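Glycoside Hydrolase (Bacteroides plebeius, PDB 5T3B) probably hydrolyses glycosidic bonds of polysaccharides as a family 50 glycoside hydrolase, from a subfamily enriched in human gut Bacteroidetes. Local coordinates at residues A[424-435]-A[468-479]. Sequence-based numbering, arbitrary orientation.
Sequences LGLLEAKNCVGW and INWNVYNLIDYF
Leu-427 of helix 412-427 is a knob in a hole formed by Val-472, Leu-475, Ile-476 and Phe-479 of the C-terminal helix 472-480. The contact lies in the (beta/alpha)8-type catalytic domain expected of family 50 glycoside hydrolases, where helix 412-427 leads through a type I turn, Ala-429 to Cys-432, into strand 432-437, which pairs in parallel with strands 120-126 and 385-394. The two methyls of Leu-427 divide the hole: CD1 meets CD1 of Leu-475 at 3.9 Å, while CD2 lies 3.9 Å from both Val-472 CG1 and Ile-476 CG1. Tyr-122 of strand 120-126 also touches both Leu-427 and Ile-476. One turn earlier, Leu-424 packs its branch point CG against Ile-468 CD1 (3.9 Å).

Aromatic contacts flank this apolar centre. Glu-428 makes a CH-pi contact with Phe-479, its CG standing over the middle of one face, 3.5 Å from the ring centroid; its carboxylate, 11° from the ring plane, is offset past the rim on the CE1 side, with CD 3.6 Å from Phe-479 CE1. A salt bridge to Arg-61 and a hydrogen bond to Ser-36 hold that carboxylate in place. Trp-435, its CG set between the backbone N and the carbonyl carbon (chi1 61°), turns the benzene end of its indole toward helix 459-469 and the start of helix 472-480, where CH2 approaches Val-472 CG1 at 3.8 Å. Tyr-419 OH bonds to both Trp-435 NE1 and Asn-469 OD1, linking the two side chains; the same OD1 sits near the indole plane at its edge, 3.6 Å from Trp-435 CZ2.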
loop_
_atom_site.group_PDB
_atom_site.type_symbol
_atom_site.label_atom_id
_atom_site.label_comp_id
_atom_site.label_asym_id
_atom_site.label_seq_id
_atom_site.Cartn_x
_atom_site.Cartn_y
_atom_site.Cartn_z
ATOM N N LEU A 424 -3.676 -0.863 14.505
ATOM C CA LEU A 424 -3.373 -0.001 15.656
ATOM C C LEU A 424 -1.932 0.448 15.620
ATOM O O LEU A 424 -1.633 1.601 15.960
ATOM C CB LEU A 424 -3.731 -0.684 16.964
ATOM C CG LEU A 424 -5.202 -0.841 17.270
ATOM C CD1 LEU A 424 -5.464 -1.832 18.371
ATOM C CD2 LEU A 424 -5.836 0.500 17.597
ATOM N N GLY A 425 -1.038 -0.453 15.250
ATOM C CA GLY A 425 0.339 -0.088 15.105
ATOM C C GLY A 425 0.582 1.009 14.105
ATOM O O GLY A 425 1.400 1.895 14.310
ATOM N N LEU A 426 -0.141 0.930 12.971
ATOM C CA LEU A 426 -0.041 1.946 11.907
ATOM C C LEU A 426 -0.666 3.267 12.372
ATOM O O LEU A 426 -0.160 4.335 12.008
ATOM C CB LEU A 426 -0.698 1.466 10.658
ATOM C CG LEU A 426 -0.111 0.283 9.978
ATOM C CD1 LEU A 426 -0.866 -0.129 8.740
ATOM C CD2 LEU A 426 1.387 0.486 9.681
ATOM N N LEU A 427 -1.762 3.221 13.127
ATOM C CA LEU A 427 -2.421 4.437 13.602
ATOM C C LEU A 427 -1.489 5.276 14.436
ATOM O O LEU A 427 -1.656 6.488 14.503
ATOM C CB LEU A 427 -3.731 4.119 14.306
ATOM C CG LEU A 427 -4.869 3.678 13.413
ATOM C CD1 LEU A 427 -5.980 3.022 14.233
ATOM C CD2 LEU A 427 -5.384 4.779 12.542
ATOM N N GLU A 428 -0.561 4.640 15.154
ATOM C CA GLU A 428 0.376 5.398 15.954
ATOM C C GLU A 428 1.437 6.134 15.147
ATOM O O GLU A 428 2.101 7.041 15.678
ATOM C CB GLU A 428 1.064 4.489 16.976
ATOM C CG GLU A 428 0.139 3.898 17.986
ATOM C CD GLU A 428 0.845 3.442 19.238
ATOM O OE1 GLU A 428 1.286 4.299 20.046
ATOM O OE2 GLU A 428 0.933 2.240 19.397
ATOM N N ALA A 429 1.626 5.750 13.912
ATOM C CA ALA A 429 2.599 6.398 13.053
ATOM C C ALA A 429 1.978 7.646 12.437
ATOM O O ALA A 429 1.129 7.549 11.524
ATOM C CB ALA A 429 3.099 5.455 11.953
ATOM N N LYS A 430 2.422 8.820 12.862
ATOM C CA LYS A 430 1.860 10.078 12.389
ATOM C C LYS A 430 2.168 10.363 10.930
ATOM O O LYS A 430 1.501 11.192 10.299
ATOM C CB LYS A 430 2.375 11.215 13.238
ATOM C CG LYS A 430 1.906 11.200 14.674
ATOM C CD LYS A 430 2.233 12.521 15.381
ATOM C CE LYS A 430 2.463 12.370 16.872
ATOM N NZ LYS A 430 2.865 13.707 17.318
ATOM N N ASN A 431 3.166 9.648 10.398
ATOM C CA ASN A 431 3.506 9.714 9.002
ATOM C C ASN A 431 2.828 8.669 8.117
ATOM O O ASN A 431 3.109 8.633 6.911
ATOM C CB ASN A 431 5.039 9.641 8.767
ATOM C CG ASN A 431 5.673 8.426 9.376
ATOM O OD1 ASN A 431 5.349 8.005 10.500
ATOM N ND2 ASN A 431 6.689 7.923 8.690
ATOM N N CYS A 432 1.911 7.876 8.688
ATOM C CA CYS A 432 1.139 6.932 7.869
ATOM C C CYS A 432 -0.244 7.510 7.612
ATOM O O CYS A 432 -0.919 7.858 8.593
ATOM C CB CYS A 432 1.022 5.602 8.610
ATOM S SG CYS A 432 0.034 4.376 7.713
ATOM N N VAL A 433 -0.625 7.624 6.347
ATOM C CA VAL A 433 -1.907 8.187 6.000
ATOM C C VAL A 433 -3.005 7.124 5.748
ATOM O O VAL A 433 -4.123 7.505 5.462
ATOM C CB VAL A 433 -1.816 9.099 4.761
ATOM C CG1 VAL A 433 -1.064 10.360 5.111
ATOM C CG2 VAL A 433 -1.229 8.426 3.548
ATOM N N GLY A 434 -2.672 5.829 5.969
ATOM C CA GLY A 434 -3.609 4.769 5.974
ATOM C C GLY A 434 -3.080 3.540 5.257
ATOM O O GLY A 434 -1.864 3.322 5.111
ATOM N N TRP A 435 -4.036 2.683 4.916
ATOM C CA TRP A 435 -3.680 1.320 4.502
ATOM C C TRP A 435 -4.697 0.752 3.540
ATOM O O TRP A 435 -5.820 1.266 3.381
ATOM C CB TRP A 435 -3.551 0.386 5.727
ATOM C CG TRP A 435 -4.828 0.262 6.516
ATOM C CD1 TRP A 435 -5.960 -0.433 6.151
ATOM C CD2 TRP A 435 -5.123 0.866 7.784
ATOM N NE1 TRP A 435 -6.922 -0.265 7.107
ATOM C CE2 TRP A 435 -6.443 0.484 8.145
ATOM C CE3 TRP A 435 -4.373 1.608 8.698
ATOM C CZ2 TRP A 435 -7.039 0.888 9.335
ATOM C CZ3 TRP A 435 -4.965 1.989 9.878
ATOM C CH2 TRP A 435 -6.280 1.623 10.197
ATOM N N ILE A 468 -12.264 -1.110 14.000
ATOM C CA ILE A 468 -11.151 -0.188 13.742
ATOM C C ILE A 468 -11.534 0.937 12.772
ATOM O O ILE A 468 -11.350 2.124 13.034
ATOM C CB ILE A 468 -9.902 -0.935 13.221
ATOM C CG1 ILE A 468 -9.353 -1.884 14.270
ATOM C CG2 ILE A 468 -8.862 0.025 12.622
ATOM C CD1 ILE A 468 -8.541 -1.173 15.323
ATOM N N ASN A 469 -12.033 0.519 11.624
ATOM C CA ASN A 469 -12.184 1.442 10.504
ATOM C C ASN A 469 -13.146 2.562 10.823
ATOM O O ASN A 469 -12.954 3.707 10.414
ATOM C CB ASN A 469 -12.669 0.720 9.265
ATOM C CG ASN A 469 -11.634 -0.201 8.698
ATOM O OD1 ASN A 469 -10.475 -0.224 9.054
ATOM N ND2 ASN A 469 -12.097 -0.982 7.713
ATOM N N TRP A 470 -14.198 2.235 11.584
ATOM C CA TRP A 470 -15.160 3.278 11.977
ATOM C C TRP A 470 -14.553 4.311 12.934
ATOM O O TRP A 470 -15.064 5.406 13.074
ATOM C CB TRP A 470 -16.315 2.659 12.739
ATOM C CG TRP A 470 -17.220 1.756 11.980
ATOM C CD1 TRP A 470 -17.374 1.636 10.625
ATOM C CD2 TRP A 470 -18.151 0.832 12.565
ATOM N NE1 TRP A 470 -18.355 0.730 10.348
ATOM C CE2 TRP A 470 -18.841 0.201 11.514
ATOM C CE3 TRP A 470 -18.439 0.463 13.896
ATOM C CZ2 TRP A 470 -19.820 -0.796 11.761
ATOM C CZ3 TRP A 470 -19.373 -0.524 14.122
ATOM C CH2 TRP A 470 -20.040 -1.139 13.089
ATOM N N ASN A 471 -13.509 3.903 13.637
ATOM C CA ASN A 471 -12.948 4.631 14.775
ATOM C C ASN A 471 -11.569 5.256 14.514
ATOM O O ASN A 471 -10.980 5.817 15.439
ATOM C CB ASN A 471 -12.923 3.723 16.028
ATOM C CG ASN A 471 -14.300 3.493 16.528
ATOM O OD1 ASN A 471 -14.952 2.430 16.309
ATOM N ND2 ASN A 471 -14.845 4.516 17.062
ATOM N N VAL A 472 -11.055 5.175 13.279
ATOM C CA VAL A 472 -9.719 5.655 13.056
ATOM C C VAL A 472 -9.499 7.101 13.507
ATOM O O VAL A 472 -8.426 7.451 14.020
ATOM C CB VAL A 472 -9.199 5.452 11.617
ATOM C CG1 VAL A 472 -9.042 3.984 11.302
ATOM C CG2 VAL A 472 -10.105 6.150 10.588
ATOM N N TYR A 473 -10.484 7.958 13.255
ATOM C CA TYR A 473 -10.284 9.368 13.551
ATOM C C TYR A 473 -10.192 9.620 15.071
ATOM O O TYR A 473 -9.366 10.385 15.543
ATOM C CB TYR A 473 -11.379 10.219 12.891
ATOM C CG TYR A 473 -11.435 10.061 11.391
ATOM C CD1 TYR A 473 -10.450 10.601 10.574
ATOM C CD2 TYR A 473 -12.398 9.298 10.774
ATOM C CE1 TYR A 473 -10.492 10.478 9.187
ATOM C CE2 TYR A 473 -12.445 9.128 9.414
ATOM C CZ TYR A 473 -11.469 9.692 8.597
ATOM O OH TYR A 473 -11.453 9.583 7.240
ATOM N N ASN A 474 -11.061 8.940 15.829
ATOM C CA ASN A 474 -11.001 9.119 17.284
ATOM C C ASN A 474 -9.858 8.317 17.948
ATOM O O ASN A 474 -9.327 8.727 18.974
ATOM C CB ASN A 474 -12.338 8.945 17.928
ATOM C CG ASN A 474 -12.856 7.522 17.900
ATOM O OD1 ASN A 474 -12.294 6.632 18.573
ATOM N ND2 ASN A 474 -13.874 7.283 17.122
ATOM N N LEU A 475 -9.415 7.238 17.291
ATOM C CA LEU A 475 -8.227 6.555 17.728
ATOM C C LEU A 475 -6.980 7.447 17.558
ATOM O O LEU A 475 -6.082 7.446 18.404
ATOM C CB LEU A 475 -8.062 5.228 17.007
ATOM C CG LEU A 475 -8.909 4.120 17.617
ATOM C CD1 LEU A 475 -9.077 2.977 16.608
ATOM C CD2 LEU A 475 -8.331 3.621 18.944
ATOM N N ILE A 476 -6.899 8.094 16.418
ATOM C CA ILE A 476 -5.824 9.050 16.176
ATOM C C ILE A 476 -5.819 10.112 17.277
ATOM O O ILE A 476 -4.764 10.504 17.746
ATOM C CB ILE A 476 -5.881 9.587 14.740
ATOM C CG1 ILE A 476 -5.382 8.481 13.813
ATOM C CG2 ILE A 476 -5.076 10.888 14.606
ATOM C CD1 ILE A 476 -5.723 8.753 12.371
ATOM N N ASP A 477 -6.985 10.626 17.601
ATOM C CA ASP A 477 -7.065 11.642 18.672
ATOM C C ASP A 477 -6.493 11.062 19.971
ATOM O O ASP A 477 -5.757 11.746 20.699
ATOM C CB ASP A 477 -8.481 12.121 18.910
ATOM C CG ASP A 477 -9.007 12.987 17.810
ATOM O OD1 ASP A 477 -8.238 13.615 17.073
ATOM O OD2 ASP A 477 -10.252 13.009 17.679
ATOM N N TYR A 478 -6.881 9.840 20.307
ATOM C CA TYR A 478 -6.369 9.137 21.507
ATOM C C TYR A 478 -4.861 8.971 21.490
ATOM O O TYR A 478 -4.181 9.284 22.452
ATOM C CB TYR A 478 -7.092 7.792 21.639
ATOM C CG TYR A 478 -6.447 6.766 22.506
ATOM C CD1 TYR A 478 -6.626 6.754 23.861
ATOM C CD2 TYR A 478 -5.677 5.752 21.983
ATOM C CE1 TYR A 478 -6.055 5.761 24.637
ATOM C CE2 TYR A 478 -5.132 4.754 22.720
ATOM C CZ TYR A 478 -5.283 4.741 24.079
ATOM O OH TYR A 478 -4.729 3.734 24.822
ATOM N N PHE A 479 -4.320 8.567 20.350
ATOM C CA PHE A 479 -2.876 8.383 20.265
ATOM C C PHE A 479 -2.080 9.701 20.316
ATOM O O PHE A 479 -0.987 9.750 20.835
ATOM C CB PHE A 479 -2.467 7.582 19.070
ATOM C CG PHE A 479 -2.791 6.090 19.200
ATOM C CD1 PHE A 479 -2.290 5.337 20.236
ATOM C CD2 PHE A 479 -3.550 5.445 18.239
ATOM C CE1 PHE A 479 -2.522 3.998 20.335
ATOM C CE2 PHE A 479 -3.819 4.092 18.332
ATOM C CZ PHE A 479 -3.254 3.362 19.355
#